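Local atomic coordinates of Blo t 1 allergen (PDB entry 5JT8), a protein that is a mite allergen of the papain family, probably made as a cysteine protease precursor held inactive by its propeptide. Residues A[282-287]-A[298-303]. Residues are numbered along the deposited sequence; the frame is centred on the assembly and turned at random.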
loop_
_atom_site.group_PDB
_atom_site.type_symbol
_atom_site.label_atom_id
_atom_site.label_comp_id
_atom_site.label_asym_id
_atom_site.label_seq_id
_atom_site.Cartn_x
_atom_site.Cartn_y
_atom_site.Cartn_z
ATOM N N ALA A 282 2.518 3.082 -0.889
ATOM C CA ALA A 282 2.373 2.616 0.491
ATOM C C ALA A 282 1.521 1.357 0.547
ATOM O O ALA A 282 0.478 1.301 -0.080
ATOM C CB ALA A 282 1.751 3.688 1.360
ATOM N N VAL A 283 1.969 0.356 1.302
ATOM C CA VAL A 283 1.182 -0.864 1.513
ATOM C C VAL A 283 1.387 -1.341 2.949
ATOM O O VAL A 283 1.988 -0.625 3.749
ATOM C CB VAL A 283 1.563 -1.987 0.536
ATOM C CG1 VAL A 283 1.213 -1.604 -0.905
ATOM C CG2 VAL A 283 3.063 -2.341 0.663
ATOM N N ILE A 284 0.920 -2.547 3.254
ATOM C CA ILE A 284 0.969 -3.098 4.608
ATOM C C ILE A 284 1.658 -4.461 4.640
ATOM O O ILE A 284 1.362 -5.325 3.816
ATOM C CB ILE A 284 -0.475 -3.246 5.188
ATOM C CG1 ILE A 284 -1.164 -1.870 5.279
ATOM C CG2 ILE A 284 -0.475 -3.942 6.541
ATOM C CD1 ILE A 284 -2.684 -1.978 5.514
ATOM N N LEU A 285 2.574 -4.650 5.586
ATOM C CA LEU A 285 3.092 -5.983 5.887
ATOM C C LEU A 285 2.212 -6.611 6.947
ATOM O O LEU A 285 1.974 -6.008 7.992
ATOM C CB LEU A 285 4.540 -5.928 6.375
ATOM C CG LEU A 285 5.638 -5.453 5.423
ATOM C CD1 LEU A 285 6.988 -5.414 6.148
ATOM C CD2 LEU A 285 5.694 -6.394 4.222
ATOM N N VAL A 286 1.714 -7.812 6.683
ATOM C CA VAL A 286 0.877 -8.482 7.657
ATOM C C VAL A 286 1.545 -9.743 8.175
ATOM O O VAL A 286 0.980 -10.450 8.991
ATOM C CB VAL A 286 -0.501 -8.859 7.083
ATOM C CG1 VAL A 286 -1.290 -7.605 6.682
ATOM C CG2 VAL A 286 -0.358 -9.831 5.931
ATOM N N GLY A 287 2.749 -10.024 7.691
ATOM C CA GLY A 287 3.486 -11.178 8.169
ATOM C C GLY A 287 4.614 -11.661 7.283
ATOM O O GLY A 287 5.068 -10.968 6.369
ATOM N N ILE A 298 4.670 -10.994 3.592
ATOM C CA ILE A 298 3.279 -10.959 3.126
ATOM C C ILE A 298 2.779 -9.517 3.066
ATOM O O ILE A 298 2.711 -8.813 4.085
ATOM C CB ILE A 298 2.346 -11.780 4.014
ATOM C CG1 ILE A 298 2.931 -13.182 4.262
ATOM C CG2 ILE A 298 0.961 -11.853 3.379
ATOM C CD1 ILE A 298 2.200 -13.982 5.347
ATOM N N ILE A 299 2.441 -9.080 1.858
ATOM C CA ILE A 299 2.058 -7.695 1.607
ATOM C C ILE A 299 0.572 -7.549 1.348
ATOM O O ILE A 299 0.021 -8.173 0.439
ATOM C CB ILE A 299 2.847 -7.127 0.413
ATOM C CG1 ILE A 299 4.302 -6.893 0.828
ATOM C CG2 ILE A 299 2.232 -5.820 -0.089
ATOM C CD1 ILE A 299 5.165 -6.334 -0.284
ATOM N N ARG A 300 -0.086 -6.732 2.161
ATOM C CA ARG A 300 -1.473 -6.366 1.878
ATOM C C ARG A 300 -1.520 -5.104 1.030
ATOM O O ARG A 300 -1.099 -4.022 1.477
ATOM C CB ARG A 300 -2.264 -6.147 3.162
ATOM C CG ARG A 300 -3.629 -5.522 2.939
ATOM C CD ARG A 300 -4.324 -5.291 4.258
ATOM N NE ARG A 300 -5.555 -4.518 4.106
ATOM C CZ ARG A 300 -6.777 -5.040 4.151
ATOM N NH1 ARG A 300 -6.949 -6.346 4.331
ATOM N NH2 ARG A 300 -7.829 -4.256 4.011
ATOM N N ASN A 301 -2.037 -5.246 -0.186
ATOM C CA ASN A 301 -2.066 -4.151 -1.150
ATOM C C ASN A 301 -3.491 -3.590 -1.236
ATOM O O ASN A 301 -4.422 -4.188 -0.699
ATOM C CB ASN A 301 -1.568 -4.642 -2.514
ATOM C CG ASN A 301 -1.112 -3.513 -3.434
ATOM O OD1 ASN A 301 -1.321 -2.336 -3.154
ATOM N ND2 ASN A 301 -0.492 -3.882 -4.549
ATOM N N SER A 302 -3.652 -2.446 -1.896
ATOM C CA SER A 302 -4.955 -1.795 -2.027
ATOM C C SER A 302 -5.372 -1.651 -3.493
ATOM O O SER A 302 -5.859 -0.595 -3.919
ATOM C CB SER A 302 -4.930 -0.423 -1.349
ATOM O OG SER A 302 -3.860 0.379 -1.846
ATOM N N TRP A 303 -5.183 -2.722 -4.264
ATOM C CA TRP A 303 -5.491 -2.702 -5.694
ATOM C C TRP A 303 -6.545 -3.746 -6.075
ATOM O O TRP A 303 -6.567 -4.230 -7.206
ATOM C CB TRP A 303 -4.224 -2.933 -6.518
ATOM C CG TRP A 303 -3.198 -1.817 -6.425
ATOM C CD1 TRP A 303 -3.390 -0.563 -5.935
ATOM C CD2 TRP A 303 -1.834 -1.875 -6.860
ATOM N NE1 TRP A 303 -2.236 0.166 -6.036
ATOM C CE2 TRP A 303 -1.259 -0.620 -6.591
ATOM C CE3 TRP A 303 -1.041 -2.873 -7.441
ATOM C CZ2 TRP A 303 0.077 -0.325 -6.887
ATOM C CZ3 TRP A 303 0.293 -2.584 -7.731
ATOM C CH2 TRP A 303 0.834 -1.319 -7.455
HETATM O O HOH W 1 -2.051 0.305 0.398
#
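I299 splits its two branches between V283 and L285. Its CG2 rests on CG2 of V283 at 3.7 Å. Its CG1 leans on CD2 of L285, also at 3.7 Å, so the isoleucine bridges the two side chains. I284 and R300 share the opposite face of the sheet and lie side by side, pointing the same way. CD1 of I284 meets CD of the arginine at 3.9 Å. R300 has CG anti to its backbone N (chi1 169°) and stays extended as far as NE, which lays its methylenes along the isoleucine. V286 fits between two neighbours. Its CG2 abuts CG2 of I298 at 3.5 Å, crossing it at about a right angle, and its CG1 touches CB of R300 at 3.9 Å. CD1 of I298 takes the room a side chain would need at G287, 3.9 Å from the glycine C. The backbone angles of G287 would also press a side chain against the preceding carbonyl O.

The backbones form an antiparallel ladder. R300 N reaches I284 O in the carbonyl plane at 2.6 Å, and I284 N returns a bond to R300 O. Then V286 N binds I298 O while I298 N binds G287 O. V286 and G287 thus both face I298, a beta bulge. Past the ladder, CG1 of V283 packs on OD1 of N301, which also bonds to S302 N and to H281. The H281 and N301 pair is consistent with the histidine and asparagine of a papain-type active site.

The guanidinium of R300 bonds to the carbonyls of T126 and R127 and to Y312. These strands form a hairpin in the papain-fold sheet. Strand 250-254 flanks 281-291, and strand 312-316 flanks 294-300. Helix 237-247 packs on L285, and helix 139-154 packs on I284 and S302.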